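Local coordinates for protein glycosyl hydrolase family 26 (Bacteroides ovatus, PDB 4ZXO) that probably hydrolyses the beta-mannan backbone of galactomannan, acting as a family GH26 endo-mannanase with a TIM-barrel fold, at residues G30-T35 against V300-R305; A267-G272 against L295-V300. One frame throughout, in Å; residues are numbered along the deposited sequence. Where two conformers were deposited one is given.

Contact 1. Residues G30-T35 against V300-R305; sequences GHHDDT and VWRNAR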
loop_
_atom_site.group_PDB
_atom_site.type_symbol
_atom_site.label_atom_id
_atom_site.label_comp_id
_atom_site.label_asym_id
_atom_site.label_seq_id
_atom_site.Cartn_x
_atom_site.Cartn_y
_atom_site.Cartn_z
ATOM N N GLY A 30 7.316 -6.510 -0.825
ATOM C CA GLY A 30 7.285 -5.071 -0.845
ATOM C C GLY A 30 7.955 -4.394 0.349
ATOM O O GLY A 30 7.996 -4.951 1.452
ATOM N N HIS A 31 8.401 -3.160 0.134
ATOM C CA HIS A 31 8.930 -2.357 1.206
ATOM C C HIS A 31 8.594 -0.880 0.956
ATOM O O HIS A 31 8.836 -0.349 -0.145
ATOM C CB HIS A 31 10.447 -2.563 1.270
ATOM C CG HIS A 31 11.122 -1.840 2.416
ATOM N ND1 HIS A 31 12.368 -1.254 2.287
ATOM C CD2 HIS A 31 10.738 -1.637 3.702
ATOM C CE1 HIS A 31 12.725 -0.713 3.445
ATOM N NE2 HIS A 31 11.737 -0.910 4.317
ATOM N N HIS A 32 8.095 -0.212 1.975
ATOM C CA HIS A 32 7.810 1.215 1.916
ATOM C C HIS A 32 9.099 2.052 1.931
ATOM O O HIS A 32 10.054 1.779 2.671
ATOM C CB HIS A 32 6.901 1.626 3.107
ATOM C CG HIS A 32 6.296 2.990 2.956
ATOM N ND1 HIS A 32 5.169 3.239 2.171
ATOM C CD2 HIS A 32 6.674 4.191 3.473
ATOM C CE1 HIS A 32 4.884 4.536 2.222
ATOM N NE2 HIS A 32 5.771 5.130 3.027
ATOM N N ASP A 33 9.100 3.054 1.063
ATOM C CA ASP A 33 10.187 4.050 0.917
ATOM C C ASP A 33 11.532 3.363 0.609
ATOM O O ASP A 33 12.593 3.884 0.944
ATOM C CB ASP A 33 10.255 4.941 2.176
ATOM C CG ASP A 33 9.233 6.060 2.131
ATOM O OD1 ASP A 33 8.724 6.336 1.017
ATOM O OD2 ASP A 33 8.938 6.645 3.201
ATOM N N ASP A 34 11.463 2.206 -0.068
ATOM C CA ASP A 34 12.629 1.344 -0.161
ATOM C C ASP A 34 13.848 1.999 -0.819
ATOM O O ASP A 34 14.993 1.829 -0.344
ATOM C CB ASP A 34 12.263 0.091 -0.974
ATOM C CG ASP A 34 13.410 -0.918 -0.981
ATOM O OD1 ASP A 34 13.738 -1.458 0.108
ATOM O OD2 ASP A 34 14.013 -1.134 -2.053
ATOM N N THR A 35 13.608 2.760 -1.884
ATOM C CA THR A 35 14.695 3.411 -2.592
ATOM C C THR A 35 14.840 4.882 -2.257
ATOM O O THR A 35 15.687 5.578 -2.851
ATOM C CB THR A 35 14.503 3.256 -4.103
ATOM O OG1 THR A 35 13.114 3.523 -4.412
ATOM C CG2 THR A 35 14.845 1.831 -4.528
ATOM N N VAL A 300 6.232 -4.734 3.775
ATOM C CA VAL A 300 6.636 -4.347 5.137
ATOM C C VAL A 300 6.986 -2.855 5.154
ATOM O O VAL A 300 7.374 -2.236 4.121
ATOM C CB VAL A 300 7.839 -5.168 5.670
ATOM C CG1 VAL A 300 7.500 -6.670 5.674
ATOM C CG2 VAL A 300 9.126 -4.847 4.925
ATOM N N TRP A 301 6.872 -2.264 6.347
ATOM C CA TRP A 301 6.916 -0.804 6.472
ATOM C C TRP A 301 8.357 -0.262 6.414
ATOM O O TRP A 301 9.313 -1.020 6.230
ATOM C CB TRP A 301 6.191 -0.369 7.762
ATOM C CG TRP A 301 5.748 1.096 7.716
ATOM C CD1 TRP A 301 6.133 2.132 8.576
ATOM C CD2 TRP A 301 4.876 1.708 6.747
ATOM N NE1 TRP A 301 5.544 3.318 8.183
ATOM C CE2 TRP A 301 4.782 3.090 7.064
ATOM C CE3 TRP A 301 4.141 1.206 5.662
ATOM C CZ2 TRP A 301 3.949 3.963 6.345
ATOM C CZ3 TRP A 301 3.341 2.079 4.925
ATOM C CH2 TRP A 301 3.266 3.447 5.271
ATOM N N ARG A 302 8.482 1.062 6.467
ATOM C CA ARG A 302 9.728 1.764 6.114
ATOM C C ARG A 302 10.872 1.560 7.079
ATOM O O ARG A 302 10.681 1.136 8.212
ATOM C CB ARG A 302 9.456 3.281 5.964
ATOM C CG ARG A 302 9.131 3.976 7.273
ATOM C CD ARG A 302 8.375 5.288 7.051
ATOM N NE ARG A 302 8.319 6.012 8.339
ATOM C CZ ARG A 302 9.246 6.886 8.771
ATOM N NH1 ARG A 302 10.320 7.226 8.006
ATOM N NH2 ARG A 302 9.113 7.398 10.003
ATOM N N ASN A 303 12.078 1.804 6.582
ATOM C CA ASN A 303 13.274 1.779 7.445
ATOM C C ASN A 303 13.659 3.205 7.757
ATOM O O ASN A 303 14.315 3.863 6.950
ATOM C CB ASN A 303 14.416 1.020 6.747
ATOM C CG ASN A 303 14.232 -0.490 6.809
ATOM O OD1 ASN A 303 13.124 -0.974 7.084
ATOM N ND2 ASN A 303 15.309 -1.235 6.547
ATOM N N ALA A 304 13.176 3.725 8.888
ATOM C CA ALA A 304 13.216 5.174 9.144
ATOM C C ALA A 304 14.608 5.704 9.439
ATOM O O ALA A 304 15.156 5.489 10.530
ATOM C CB ALA A 304 12.265 5.528 10.309
ATOM N N ARG A 305 15.147 6.454 8.510
ATOM C CA ARG A 305 16.500 6.959 8.636
ATOM C C ARG A 305 16.601 7.879 9.813
ATOM O O ARG A 305 17.634 7.965 10.405
ATOM C CB ARG A 305 16.972 7.608 7.352
ATOM C CG ARG A 305 16.583 9.046 7.091
ATOM C CD ARG A 305 15.137 9.212 6.716
ATOM N NE ARG A 305 14.844 10.364 5.890
ATOM C CZ ARG A 305 13.633 10.865 5.781
ATOM N NH1 ARG A 305 12.660 10.323 6.468
ATOM N NH2 ARG A 305 13.381 11.845 4.993
HETATM O O HOH W 1 12.586 2.492 3.876
#
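Three N-H groups converge on Asn303 OD1: His31 NE2 reaches it across the contact at 3.1 Å in a weak, bent bond, and the backbone nitrogens of Tyr312 and Ala313 supply the rest. The Asn303 amide is turned 69° from the imidazole plane and sends its ND2 to Asp49, so this short polar side chain fixes the loop through both ends. His31 is held more firmly on its other side. Its ND1 donates to Asp34 OD1 at 2.6 Å, in the ring plane and almost straight, because a type II turn from His31 to Asp34 folds the carboxylate back. With CG anti to the backbone N (chi1 -176°), the ring reaches across to the 300-305 chain, its CD2 edge 3.0 Å from Trp301 O. The first strand of the TIM barrel, 27-32, here closes in parallel against the last barrel strand, 295-300. Val300 N donates to Gly30 O at 2.9 Å, and His32 N donates to Val300 O at 3.0 Å, so one valine pairs on both sides of His31. Past that point direct pairing gives way to water: one molecule bridges His32 O and Asn303 N, accepting from the latter. His32 suits the barrel's C-terminal rim, being flat yet polar. Its ring lies face to face on the six-membered ring of Trp301, centroids 3.9 Å apart and planes 15° from parallel, while ND1 bonds Ser62. Arg302 CB meets the edge of the same imidazole, 3.8 Å from His32 CD2. The arginine chain then runs outward, extended from CG to NE, and carries its guanidinium away from the histidine to a salt bridge with Glu306.

Contact 2. Residues A267-G272 against L295-V300; sequences ALTETG and LSYVLV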
loop_
_atom_site.group_PDB
_atom_site.type_symbol
_atom_site.label_atom_id
_atom_site.label_comp_id
_atom_site.label_asym_id
_atom_site.label_seq_id
_atom_site.Cartn_x
_atom_site.Cartn_y
_atom_site.Cartn_z
ATOM N N ALA A 267 -4.117 -8.775 -0.778
ATOM C CA ALA A 267 -2.759 -8.437 -0.431
ATOM C C ALA A 267 -2.617 -8.116 1.053
ATOM O O ALA A 267 -3.542 -7.613 1.672
ATOM C CB ALA A 267 -2.267 -7.208 -1.262
ATOM N N LEU A 268 -1.436 -8.392 1.588
ATOM C CA LEU A 268 -1.099 -7.945 2.929
ATOM C C LEU A 268 -0.372 -6.611 2.749
ATOM O O LEU A 268 0.804 -6.569 2.406
ATOM C CB LEU A 268 -0.267 -9.011 3.639
ATOM C CG LEU A 268 0.228 -8.704 5.060
ATOM C CD1 LEU A 268 -0.873 -8.233 6.050
ATOM C CD2 LEU A 268 0.920 -9.930 5.613
ATOM N N THR A 269 -1.148 -5.527 2.808
ATOM C CA THR A 269 -0.696 -4.239 2.308
ATOM C C THR A 269 0.243 -3.515 3.289
ATOM O O THR A 269 0.993 -2.628 2.866
ATOM C CB THR A 269 -1.912 -3.332 1.926
ATOM O OG1 THR A 269 -2.908 -3.385 2.958
ATOM C CG2 THR A 269 -2.517 -3.889 0.618
ATOM N N GLU A 270 0.195 -3.875 4.573
ATOM C CA GLU A 270 1.243 -3.453 5.533
ATOM C C GLU A 270 1.411 -4.578 6.543
ATOM O O GLU A 270 0.417 -5.108 7.050
ATOM C CB GLU A 270 0.896 -2.196 6.340
ATOM C CG GLU A 270 0.843 -0.927 5.572
ATOM C CD GLU A 270 0.673 0.285 6.447
ATOM O OE1 GLU A 270 1.070 0.265 7.630
ATOM O OE2 GLU A 270 0.141 1.300 5.963
ATOM N N THR A 271 2.641 -4.920 6.889
ATOM C CA THR A 271 2.926 -5.768 8.004
ATOM C C THR A 271 4.367 -5.518 8.434
ATOM O O THR A 271 5.079 -4.642 7.884
ATOM C CB THR A 271 2.710 -7.271 7.664
ATOM O OG1 THR A 271 2.689 -8.053 8.881
ATOM C CG2 THR A 271 3.743 -7.778 6.738
ATOM N N GLY A 272 4.778 -6.241 9.461
ATOM C CA GLY A 272 6.148 -6.143 9.951
ATOM C C GLY A 272 6.250 -6.374 11.423
ATOM O O GLY A 272 5.243 -6.429 12.148
ATOM N N LEU A 295 -1.877 -14.533 -1.790
ATOM C CA LEU A 295 -1.601 -13.110 -1.755
ATOM C C LEU A 295 -0.922 -12.651 -3.029
ATOM O O LEU A 295 0.026 -13.307 -3.525
ATOM C CB LEU A 295 -0.658 -12.754 -0.608
ATOM C CG LEU A 295 -1.173 -13.123 0.775
ATOM C CD1 LEU A 295 -0.167 -12.568 1.799
ATOM C CD2 LEU A 295 -2.508 -12.513 1.043
ATOM N N SER A 296 -1.313 -11.471 -3.528
ATOM C CA SER A 296 -0.597 -10.899 -4.670
ATOM C C SER A 296 0.693 -10.233 -4.248
ATOM O O SER A 296 1.653 -10.200 -5.028
ATOM C CB SER A 296 -1.440 -9.875 -5.405
ATOM O OG SER A 296 -2.612 -10.477 -5.888
ATOM N N TYR A 297 0.697 -9.652 -3.034
ATOM C CA TYR A 297 1.913 -9.061 -2.514
ATOM C C TYR A 297 1.817 -8.935 -0.997
ATOM O O TYR A 297 0.722 -9.066 -0.408
ATOM C CB TYR A 297 2.237 -7.692 -3.151
ATOM C CG TYR A 297 1.215 -6.569 -3.025
ATOM C CD1 TYR A 297 1.309 -5.573 -2.034
ATOM C CD2 TYR A 297 0.150 -6.504 -3.928
ATOM C CE1 TYR A 297 0.357 -4.507 -1.999
ATOM C CE2 TYR A 297 -0.759 -5.500 -3.909
ATOM C CZ TYR A 297 -0.670 -4.505 -2.955
ATOM O OH TYR A 297 -1.671 -3.545 -2.993
ATOM N N VAL A 298 2.982 -8.763 -0.372
ATOM C CA VAL A 298 3.113 -8.530 1.067
ATOM C C VAL A 298 4.099 -7.400 1.211
ATOM O O VAL A 298 5.202 -7.475 0.627
ATOM C CB VAL A 298 3.625 -9.783 1.858
ATOM C CG1 VAL A 298 4.903 -10.325 1.333
ATOM C CG2 VAL A 298 3.813 -9.448 3.357
ATOM N N LEU A 299 3.757 -6.378 1.991
ATOM C CA LEU A 299 4.609 -5.208 2.056
ATOM C C LEU A 299 4.949 -4.917 3.492
ATOM O O LEU A 299 4.062 -4.854 4.335
ATOM C CB LEU A 299 3.884 -3.996 1.433
ATOM C CG LEU A 299 4.795 -2.757 1.397
ATOM C CD1 LEU A 299 4.826 -2.091 0.025
ATOM C CD2 LEU A 299 4.366 -1.802 2.472
ATOM N N VAL A 300 6.232 -4.734 3.775
ATOM C CA VAL A 300 6.636 -4.347 5.137
ATOM C C VAL A 300 6.986 -2.855 5.154
ATOM O O VAL A 300 7.374 -2.236 4.121
ATOM C CB VAL A 300 7.839 -5.168 5.670
ATOM C CG1 VAL A 300 7.500 -6.670 5.674
ATOM C CG2 VAL A 300 9.126 -4.847 4.925
#
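Leu268 uses both its backbone groups on the neighbouring strand: its N donates to Tyr297 O at 3.0 Å, and its O accepts from Leu299 N, also at 3.0 Å. The next donor to cross is Thr271 N, which reaches Leu299 O at 2.9 Å with a bent N-H (134°). The register slips by one residue in between, a beta bulge, and Thr269 O faces the Leu299 side chain instead, 3.5 Å from its CD2. The strands are parallel neighbours in the TIM barrel, joined through helix 281-290 as a beta-alpha-beta unit. On the face toward that helix, Leu268 CD2 and Val298 CG2 pack side by side at 3.7 Å, branched apolar groups that also meet Ile290. On the barrel's inner side Tyr297 has CG between its backbone N and carbonyl carbon (chi1 59°), which lays the ring flat across the Ala267 methyl, whose CB stands 3.4 Å above the ring plane, over its centre. Alanine suits the place because its methyl is small enough to lie centred on the ring with nothing further to accommodate. Thr269 CG2 touches Tyr297 OH at 3.7 Å. A leucine in place of Tyr297 would probably leave the Ala267 methyl without a flat face to rest on and open a gap beside Thr269. The polar ends find partners beyond the pair of strands: Thr269 OG1 bonds Asp235, Thr271 OG1 bonds Val236 O and the Tyr244 hydroxyl, and the carboxylate of Glu270 is shared between Tyr237 and a salt bridge to Arg162.

Overall arrangement
The two contacts lie side by side in the barrel sheet, their centres 12 Å apart, and share Val300. Strand 295-300 is the middle member: contact 2 pairs it with strand 266-271, and contact 1 pairs its end and the following loop with strand 27-32. Along the chain, contact 2, whose segments are 23 residues apart with helix 281-290 between them, is nested inside the long loop closed by contact 1, which brings the first and last barrel strands together. A probable hydrogen bond from Gly30 to Val298 and the packing of Trp301 on Glu270 link them further. Both run to the C-terminal ends of the strands, where TIM-barrel enzymes carry their active sites.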